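Local coordinates for methyl-coenzyme M reductase gamma subunit (Methermicoccus shengliensis DSM 18856, PDB 7NKG), which forms part of an enzyme that probably reduces methyl-coenzyme M with coenzyme B to release methane at the nickel of factor 430, at residues Y85-D90 against R121-A126; R152-H157 against D188-P193. All coordinates share one frame; numbering follows the deposited sequence.

Interaction 1: residues Y85-D90 against R121-A126; sequences YVQWTD and RQIVEA. With F43 (factor 430), chain V.
The side chain of Gln87 leaves with CG anti to the backbone N (chi1 -179°) and runs on extended, while that of Arg121 bends at chi3 (-70°), and the two meet at one oxygen. Arg121 grips Gln87 OE1 side-on: NE and NH2 each donate to it at 2.9 Å, and OE1 lies close to the guanidinium plane. NH2 lies on a lone pair in the carbonyl plane, whereas NE approaches from above it, as the amide and guanidinium planes are 59° apart. Gln87 NE2 is held by Arg152 O, which helps fix the amide's rotation. Ile123 CB packs 3.4 Å from Gln87 OE1, and its CD1 reaches Tyr85 CB at 3.8 Å. Strands 83-90 and 122-127 are antiparallel neighbours in a four-stranded sheet, their contact buried. Val86 N donates to Val124 O at 3.1 Å and Trp88 N to Gln122 O at 2.8 Å, with both bonds returned by the partner residue. On the face of Val86, Trp88, Gln122 and Val124, a water donates to Val86 O and Gln122 OE1, and Tyr134 of helix 128-140 covers part of it. Arg121 NH1 turns to the sulfonate of bound 1-thioethanesulfonic acid (coenzyme M) in a salt bridge, beside factor 430.

Interaction 2: residues R152-H157 against D188-P193; sequences RGATVH and DQVGVP. With F43 (factor 430), chain V.
Gly153 N donates to Gln189 O (2.8 Å, 159° at the hydrogen), the one hydrogen bond between 152-157 and 188-193; it enters from above the carbonyl plane, not on a lone pair. Beside it Val190 CG1 rests on the bare backbone of Gly153, 4.0 Å from its carbonyl carbon, and lies more loosely beside Ala154 CB. The Gln189 side chain runs extended beside Gly153 N, its NE2 donating to Leu41 O and its OE1 accepting from Gln87 N. Arg175 NH1, from outside the two segments, also donates to Gln189 O and to Ala154 O. Gln189 and Val190 are the central residues of a type I turn from Asp188 to Gly191. Gly191 takes left-handed backbone angles, and with Asp188 N bonded to Val192 O this is a type I turn with a G1 bulge, closing the hairpin of strands 182-187 and 193-201. Asp188 OD1 braces it from within, taking Val190 N (2.9 Å, an Asx turn) and Val192 N (3.0 Å) from opposite faces of its carboxylate. In the other direction, the loop beyond Gly153 holds factor 430. Thr155 N donates to OEB of factor 430 (2.8 Å) and Val156 N to its ODB (2.9 Å), two oxygens of one propionate-type carboxylate. His157, with CG anti to its own N (chi1 -165°), directs ND1 almost straight at OCC of factor 430, on another carboxylate, 2.8 Å and 169°. Arg152 ties the bend together, its NH1 donating to Val156 O at 3.0 Å and its NH2 to Phe170 O.

Both contacts are buried and both touch other subunits, but interaction 1 lies in the core of the chain, within the four-stranded sheet, whereas interaction 2 joins two loops farther out. The first contact buries 450 Å² and rests on regular strand bonding plus an arginine–amide pair; the second buries 179 Å² around a single backbone bond. Strand 83-90, half of interaction 1, also borders interaction 2: Gln189 NE2 reaches Tyr85 O, and Tyr85 also packs on Val190. Factor 430 touches both, yet differently: interaction 2 binds two of its carboxylates through backbone N-H groups and a histidine, while Arg121 of interaction 1 addresses coenzyme M.

Interaction 1: residues Y85-D90 against R121-A126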
loop_
_atom_site.group_PDB
_atom_site.type_symbol
_atom_site.label_atom_id
_atom_site.label_comp_id
_atom_site.label_asym_id
_atom_site.label_seq_id
_atom_site.Cartn_x
_atom_site.Cartn_y
_atom_site.Cartn_z
ATOM N N TYR C 85 19.699 -11.049 32.449
ATOM C CA TYR C 85 18.514 -11.877 32.596
ATOM C C TYR C 85 18.733 -13.227 33.283
ATOM O O TYR C 85 19.854 -13.739 33.344
ATOM C CB TYR C 85 17.930 -12.078 31.200
ATOM C CG TYR C 85 18.747 -13.042 30.387
ATOM C CD1 TYR C 85 19.857 -12.614 29.677
ATOM C CD2 TYR C 85 18.466 -14.396 30.399
ATOM C CE1 TYR C 85 20.707 -13.521 29.065
ATOM C CE2 TYR C 85 19.277 -15.299 29.753
ATOM C CZ TYR C 85 20.448 -14.875 29.169
ATOM O OH TYR C 85 21.172 -15.804 28.474
ATOM N N VAL C 86 17.614 -13.806 33.757
ATOM C CA VAL C 86 17.531 -15.142 34.343
ATOM C C VAL C 86 16.329 -15.772 33.634
ATOM O O VAL C 86 15.228 -15.228 33.749
ATOM C CB VAL C 86 17.315 -15.092 35.875
ATOM C CG1 VAL C 86 17.023 -16.486 36.431
ATOM C CG2 VAL C 86 18.528 -14.480 36.572
ATOM N N GLN C 87 16.533 -16.847 32.857
ATOM C CA GLN C 87 15.435 -17.479 32.126
ATOM C C GLN C 87 15.309 -18.939 32.521
ATOM O O GLN C 87 16.299 -19.669 32.482
ATOM C CB GLN C 87 15.610 -17.340 30.610
ATOM C CG GLN C 87 14.467 -17.971 29.826
ATOM C CD GLN C 87 14.379 -17.422 28.431
ATOM O OE1 GLN C 87 13.756 -16.384 28.194
ATOM N NE2 GLN C 87 15.008 -18.095 27.464
ATOM N N TRP C 88 14.076 -19.367 32.842
ATOM C CA TRP C 88 13.753 -20.716 33.291
ATOM C C TRP C 88 12.780 -21.430 32.359
ATOM O O TRP C 88 11.862 -20.804 31.837
ATOM C CB TRP C 88 13.070 -20.648 34.664
ATOM C CG TRP C 88 14.032 -20.525 35.806
ATOM C CD1 TRP C 88 14.356 -19.394 36.496
ATOM C CD2 TRP C 88 14.807 -21.585 36.379
ATOM N NE1 TRP C 88 15.299 -19.681 37.456
ATOM C CE2 TRP C 88 15.586 -21.025 37.413
ATOM C CE3 TRP C 88 14.904 -22.963 36.129
ATOM C CZ2 TRP C 88 16.452 -21.792 38.194
ATOM C CZ3 TRP C 88 15.784 -23.714 36.880
ATOM C CH2 TRP C 88 16.540 -23.131 37.909
ATOM N N THR C 89 12.958 -22.739 32.214
ATOM C CA THR C 89 12.037 -23.636 31.522
ATOM C C THR C 89 11.577 -24.613 32.593
ATOM O O THR C 89 12.405 -25.113 33.365
ATOM C CB THR C 89 12.702 -24.339 30.355
ATOM O OG1 THR C 89 13.067 -23.351 29.388
ATOM C CG2 THR C 89 11.790 -25.383 29.704
ATOM N N ASP C 90 10.262 -24.873 32.662
ATOM C CA ASP C 90 9.701 -25.729 33.716
ATOM C C ASP C 90 8.826 -26.824 33.119
ATOM O O ASP C 90 7.891 -26.517 32.381
ATOM C CB ASP C 90 8.863 -24.857 34.660
ATOM C CG ASP C 90 9.716 -23.863 35.416
ATOM O OD1 ASP C 90 10.478 -24.297 36.295
ATOM O OD2 ASP C 90 9.619 -22.647 35.122
ATOM N N ARG C 121 9.316 -20.987 28.305
ATOM C CA ARG C 121 10.363 -20.179 28.912
ATOM C C ARG C 121 9.722 -19.029 29.674
ATOM O O ARG C 121 8.636 -18.556 29.312
ATOM C CB ARG C 121 11.329 -19.624 27.832
ATOM C CG ARG C 121 10.617 -19.056 26.587
ATOM C CD ARG C 121 11.501 -18.391 25.537
ATOM N NE ARG C 121 12.049 -17.108 26.015
ATOM C CZ ARG C 121 12.126 -15.948 25.349
ATOM N NH1 ARG C 121 11.607 -15.829 24.124
ATOM N NH2 ARG C 121 12.705 -14.888 25.913
ATOM N N GLN C 122 10.362 -18.623 30.746
ATOM C CA GLN C 122 9.932 -17.486 31.551
ATOM C C GLN C 122 11.207 -16.715 31.867
ATOM O O GLN C 122 12.205 -17.325 32.247
ATOM C CB GLN C 122 9.202 -17.942 32.822
ATOM C CG GLN C 122 8.598 -16.764 33.599
ATOM C CD GLN C 122 9.556 -16.109 34.570
ATOM O OE1 GLN C 122 10.626 -16.661 34.884
ATOM N NE2 GLN C 122 9.212 -14.899 35.041
ATOM N N ILE C 123 11.181 -15.398 31.709
ATOM C CA ILE C 123 12.366 -14.574 31.887
ATOM C C ILE C 123 12.158 -13.430 32.845
ATOM O O ILE C 123 11.054 -12.907 32.961
ATOM C CB ILE C 123 12.795 -14.037 30.485
ATOM C CG1 ILE C 123 14.109 -13.217 30.574
ATOM C CG2 ILE C 123 11.667 -13.190 29.837
ATOM C CD1 ILE C 123 14.831 -13.085 29.245
ATOM N N VAL C 124 13.238 -12.999 33.498
ATOM C CA VAL C 124 13.230 -11.776 34.269
ATOM C C VAL C 124 14.466 -11.017 33.834
ATOM O O VAL C 124 15.570 -11.547 33.947
ATOM C CB VAL C 124 13.198 -11.961 35.801
ATOM C CG1 VAL C 124 13.334 -10.616 36.516
ATOM C CG2 VAL C 124 11.913 -12.663 36.235
ATOM N N GLU C 125 14.291 -9.796 33.330
ATOM C CA GLU C 125 15.410 -8.914 33.027
ATOM C C GLU C 125 15.425 -7.845 34.124
ATOM O O GLU C 125 14.375 -7.376 34.568
ATOM C CB GLU C 125 15.282 -8.245 31.659
ATOM C CG GLU C 125 15.333 -9.212 30.499
ATOM C CD GLU C 125 15.543 -8.532 29.165
ATOM O OE1 GLU C 125 16.481 -7.713 29.046
ATOM O OE2 GLU C 125 14.770 -8.829 28.229
ATOM N N ALA C 126 16.610 -7.477 34.578
ATOM C CA ALA C 126 16.759 -6.446 35.608
ATOM C C ALA C 126 18.230 -5.994 35.630
ATOM O O ALA C 126 19.089 -6.662 35.044
ATOM C CB ALA C 126 16.341 -7.000 36.994
HETATM NI NI F43 V . 9.687 -19.285 18.107
HETATM N NA F43 V . 10.577 -18.667 16.334
HETATM C CHA F43 V . 8.791 -19.586 15.000
HETATM C C1A F43 V . 10.172 -19.018 15.190
HETATM C C2A F43 V . 11.219 -18.875 14.095
HETATM C C3A F43 V . 12.491 -18.641 14.938
HETATM C C4A F43 V . 11.854 -17.937 16.168
HETATM C C5A F43 V . 10.957 -17.609 13.245
HETATM C C6A F43 V . 11.973 -17.431 12.119
HETATM O O7A F43 V . 11.921 -18.086 11.079
HETATM N N8A F43 V . 12.852 -16.520 12.278
HETATM C C9A F43 V . 11.202 -20.114 13.191
HETATM C CAA F43 V . 13.302 -19.917 15.302
HETATM C CBA F43 V . 14.156 -20.419 14.137
HETATM C CCA F43 V . 15.477 -20.969 14.584
HETATM O ODA F43 V . 15.509 -21.898 15.432
HETATM O OEA F43 V . 16.507 -20.480 14.045
HETATM N NB F43 V . 10.985 -18.045 19.137
HETATM C CHB F43 V . 12.695 -17.927 17.441
HETATM C C1B F43 V . 11.985 -17.133 18.538
HETATM C C2B F43 V . 12.906 -16.711 19.728
HETATM C C3B F43 V . 12.580 -17.716 20.837
HETATM C C4B F43 V . 11.236 -18.215 20.387
HETATM N N5B F43 V . 11.503 -15.837 18.059
HETATM C C6B F43 V . 11.794 -14.825 18.863
HETATM O O7B F43 V . 11.603 -13.632 18.631
HETATM C C8B F43 V . 12.387 -15.327 20.141
HETATM C C9B F43 V . 14.409 -16.518 19.407
HETATM C CAB F43 V . 13.581 -18.893 20.902
HETATM C CBB F43 V . 13.240 -19.962 21.939
HETATM C CCB F43 V . 14.473 -20.785 22.229
HETATM O ODB F43 V . 14.456 -22.030 22.063
HETATM O OEB F43 V . 15.499 -20.207 22.673
HETATM N NC F43 V . 8.983 -20.161 19.834
HETATM C CHC F43 V . 10.366 -18.927 21.350
HETATM C C1C F43 V . 9.404 -19.822 21.064
HETATM C C2C F43 V . 8.653 -20.505 22.164
HETATM C C3C F43 V . 7.994 -21.646 21.378
HETATM C C4C F43 V . 8.095 -21.192 19.935
HETATM C C5C F43 V . 7.600 -19.515 22.670
HETATM C C6C F43 V . 6.912 -20.137 23.883
HETATM O O7C F43 V . 7.616 -20.564 24.816
HETATM O O8C F43 V . 5.659 -20.197 23.937
HETATM C C8C F43 V . 8.752 -22.975 21.542
HETATM C C9C F43 V . 8.634 -23.543 22.962
HETATM C CAC F43 V . 9.077 -24.999 23.066
HETATM O OBC F43 V . 8.854 -25.596 24.148
HETATM O OCC F43 V . 9.642 -25.572 22.098
HETATM N ND F43 V . 8.640 -20.736 17.107
HETATM C CHD F43 V . 7.424 -21.790 18.907
HETATM C C5D F43 V . 6.012 -23.170 16.734
HETATM C C6D F43 V . 5.778 -23.711 18.139
HETATM C C7D F43 V . 6.243 -22.690 19.149
HETATM O O8D F43 V . 5.629 -22.693 20.194
HETATM C C9D F43 V . 8.107 -22.718 14.090
HETATM C CAD F43 V . 6.938 -23.453 13.447
HETATM O OBD F43 V . 7.148 -24.550 12.852
HETATM O OCD F43 V . 5.760 -23.006 13.513
HETATM C C1D F43 V . 7.828 -21.660 17.622
HETATM C C2D F43 V . 7.455 -22.676 16.566
HETATM C C3D F43 V . 7.701 -21.882 15.290
HETATM C C4D F43 V . 8.844 -20.950 15.675
HETATM O O HOH W 1 13.100 -16.310 35.578
#

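Interaction 2: residues R152-H157 against D188-P193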
loop_
_atom_site.group_PDB
_atom_site.type_symbol
_atom_site.label_atom_id
_atom_site.label_comp_id
_atom_site.label_asym_id
_atom_site.label_seq_id
_atom_site.Cartn_x
_atom_site.Cartn_y
_atom_site.Cartn_z
ATOM N N ARG C 152 17.662 -21.778 30.988
ATOM C CA ARG C 152 17.896 -21.837 29.545
ATOM C C ARG C 152 17.632 -20.493 28.927
ATOM O O ARG C 152 16.475 -20.127 28.777
ATOM C CB ARG C 152 16.962 -22.872 28.898
ATOM C CG ARG C 152 17.020 -24.244 29.555
ATOM C CD ARG C 152 16.091 -25.243 28.921
ATOM N NE ARG C 152 16.188 -26.518 29.621
ATOM C CZ ARG C 152 15.556 -27.630 29.269
ATOM N NH1 ARG C 152 14.761 -27.644 28.197
ATOM N NH2 ARG C 152 15.733 -28.748 29.964
ATOM N N GLY C 153 18.680 -19.779 28.561
ATOM C CA GLY C 153 18.552 -18.503 27.867
ATOM C C GLY C 153 18.348 -18.674 26.362
ATOM O O GLY C 153 18.106 -17.693 25.657
ATOM N N ALA C 154 18.480 -19.904 25.844
ATOM C CA ALA C 154 18.308 -20.204 24.416
ATOM C C ALA C 154 18.102 -21.727 24.240
ATOM O O ALA C 154 18.596 -22.515 25.056
ATOM C CB ALA C 154 19.527 -19.751 23.631
ATOM N N THR C 155 17.412 -22.149 23.167
ATOM C CA THR C 155 17.129 -23.567 22.879
ATOM C C THR C 155 16.384 -24.181 24.084
ATOM O O THR C 155 16.865 -25.088 24.751
ATOM C CB THR C 155 18.418 -24.315 22.500
ATOM O OG1 THR C 155 19.161 -23.534 21.565
ATOM C CG2 THR C 155 18.125 -25.691 21.945
ATOM N N VAL C 156 15.212 -23.630 24.350
ATOM C CA VAL C 156 14.450 -23.917 25.554
ATOM C C VAL C 156 13.619 -25.199 25.502
ATOM O O VAL C 156 13.202 -25.665 26.560
ATOM C CB VAL C 156 13.563 -22.694 25.928
ATOM C CG1 VAL C 156 14.418 -21.424 26.031
ATOM C CG2 VAL C 156 12.405 -22.504 24.939
ATOM N N HIS C 157 13.357 -25.750 24.300
ATOM C CA HIS C 157 12.501 -26.926 24.076
ATOM C C HIS C 157 12.573 -27.991 25.180
ATOM O O HIS C 157 13.671 -28.417 25.540
ATOM C CB HIS C 157 12.870 -27.590 22.738
ATOM C CG HIS C 157 11.853 -28.569 22.240
ATOM N ND1 HIS C 157 10.608 -28.153 21.807
ATOM C CD2 HIS C 157 11.953 -29.907 22.050
ATOM C CE1 HIS C 157 9.972 -29.252 21.415
ATOM N NE2 HIS C 157 10.746 -30.330 21.529
ATOM N N ASP C 188 26.763 -22.706 31.024
ATOM C CA ASP C 188 25.937 -21.567 31.441
ATOM C C ASP C 188 24.527 -21.672 30.806
ATOM O O ASP C 188 24.265 -22.582 30.010
ATOM C CB ASP C 188 26.625 -20.215 31.176
ATOM C CG ASP C 188 26.764 -19.811 29.731
ATOM O OD1 ASP C 188 26.052 -20.382 28.886
ATOM O OD2 ASP C 188 27.599 -18.922 29.445
ATOM N N GLN C 189 23.638 -20.722 31.117
ATOM C CA GLN C 189 22.261 -20.796 30.647
ATOM C C GLN C 189 22.147 -20.704 29.113
ATOM O O GLN C 189 21.127 -21.130 28.605
ATOM C CB GLN C 189 21.358 -19.789 31.368
ATOM C CG GLN C 189 21.644 -18.327 31.090
ATOM C CD GLN C 189 20.701 -17.441 31.874
ATOM O OE1 GLN C 189 19.482 -17.715 31.982
ATOM N NE2 GLN C 189 21.210 -16.323 32.393
ATOM N N VAL C 190 23.192 -20.256 28.375
ATOM C CA VAL C 190 23.137 -20.272 26.902
ATOM C C VAL C 190 24.015 -21.398 26.292
ATOM O O VAL C 190 24.265 -21.378 25.086
ATOM C CB VAL C 190 23.406 -18.884 26.242
ATOM C CG1 VAL C 190 22.250 -17.927 26.481
ATOM C CG2 VAL C 190 24.720 -18.269 26.691
ATOM N N GLY C 191 24.383 -22.404 27.090
ATOM C CA GLY C 191 25.089 -23.570 26.586
ATOM C C GLY C 191 26.595 -23.482 26.465
ATOM O O GLY C 191 27.190 -24.391 25.885
ATOM N N VAL C 192 27.241 -22.422 26.995
ATOM C CA VAL C 192 28.698 -22.318 26.911
ATOM C C VAL C 192 29.294 -23.192 28.003
ATOM O O VAL C 192 29.010 -22.938 29.179
ATOM C CB VAL C 192 29.196 -20.860 27.062
ATOM C CG1 VAL C 192 30.727 -20.790 27.003
ATOM C CG2 VAL C 192 28.604 -19.981 25.980
ATOM N N PRO C 193 30.162 -24.175 27.683
ATOM C CA PRO C 193 30.771 -24.978 28.759
ATOM C C PRO C 193 31.470 -24.150 29.817
ATOM O O PRO C 193 32.146 -23.176 29.478
ATOM C CB PRO C 193 31.769 -25.874 28.022
ATOM C CG PRO C 193 31.254 -25.945 26.633
ATOM C CD PRO C 193 30.614 -24.629 26.350
HETATM NI NI F43 V . 9.687 -19.285 18.107
HETATM N NA F43 V . 10.577 -18.667 16.334
HETATM C CHA F43 V . 8.791 -19.586 15.000
HETATM C C1A F43 V . 10.172 -19.018 15.190
HETATM C C2A F43 V . 11.219 -18.875 14.095
HETATM C C3A F43 V . 12.491 -18.641 14.938
HETATM C C4A F43 V . 11.854 -17.937 16.168
HETATM C C5A F43 V . 10.957 -17.609 13.245
HETATM C C6A F43 V . 11.973 -17.431 12.119
HETATM O O7A F43 V . 11.921 -18.086 11.079
HETATM N N8A F43 V . 12.852 -16.520 12.278
HETATM C C9A F43 V . 11.202 -20.114 13.191
HETATM C CAA F43 V . 13.302 -19.917 15.302
HETATM C CBA F43 V . 14.156 -20.419 14.137
HETATM C CCA F43 V . 15.477 -20.969 14.584
HETATM O ODA F43 V . 15.509 -21.898 15.432
HETATM O OEA F43 V . 16.507 -20.480 14.045
HETATM N NB F43 V . 10.985 -18.045 19.137
HETATM C CHB F43 V . 12.695 -17.927 17.441
HETATM C C1B F43 V . 11.985 -17.133 18.538
HETATM C C2B F43 V . 12.906 -16.711 19.728
HETATM C C3B F43 V . 12.580 -17.716 20.837
HETATM C C4B F43 V . 11.236 -18.215 20.387
HETATM N N5B F43 V . 11.503 -15.837 18.059
HETATM C C6B F43 V . 11.794 -14.825 18.863
HETATM O O7B F43 V . 11.603 -13.632 18.631
HETATM C C8B F43 V . 12.387 -15.327 20.141
HETATM C C9B F43 V . 14.409 -16.518 19.407
HETATM C CAB F43 V . 13.581 -18.893 20.902
HETATM C CBB F43 V . 13.240 -19.962 21.939
HETATM C CCB F43 V . 14.473 -20.785 22.229
HETATM O ODB F43 V . 14.456 -22.030 22.063
HETATM O OEB F43 V . 15.499 -20.207 22.673
HETATM N NC F43 V . 8.983 -20.161 19.834
HETATM C CHC F43 V . 10.366 -18.927 21.350
HETATM C C1C F43 V . 9.404 -19.822 21.064
HETATM C C2C F43 V . 8.653 -20.505 22.164
HETATM C C3C F43 V . 7.994 -21.646 21.378
HETATM C C4C F43 V . 8.095 -21.192 19.935
HETATM C C5C F43 V . 7.600 -19.515 22.670
HETATM C C6C F43 V . 6.912 -20.137 23.883
HETATM O O7C F43 V . 7.616 -20.564 24.816
HETATM O O8C F43 V . 5.659 -20.197 23.937
HETATM C C8C F43 V . 8.752 -22.975 21.542
HETATM C C9C F43 V . 8.634 -23.543 22.962
HETATM C CAC F43 V . 9.077 -24.999 23.066
HETATM O OBC F43 V . 8.854 -25.596 24.148
HETATM O OCC F43 V . 9.642 -25.572 22.098
HETATM N ND F43 V . 8.640 -20.736 17.107
HETATM C CHD F43 V . 7.424 -21.790 18.907
HETATM C C5D F43 V . 6.012 -23.170 16.734
HETATM C C6D F43 V . 5.778 -23.711 18.139
HETATM C C7D F43 V . 6.243 -22.690 19.149
HETATM O O8D F43 V . 5.629 -22.693 20.194
HETATM C C9D F43 V . 8.107 -22.718 14.090
HETATM C CAD F43 V . 6.938 -23.453 13.447
HETATM O OBD F43 V . 7.148 -24.550 12.852
HETATM O OCD F43 V . 5.760 -23.006 13.513
HETATM C C1D F43 V . 7.828 -21.660 17.622
HETATM C C2D F43 V . 7.455 -22.676 16.566
HETATM C C3D F43 V . 7.701 -21.882 15.290
HETATM C C4D F43 V . 8.844 -20.950 15.675
#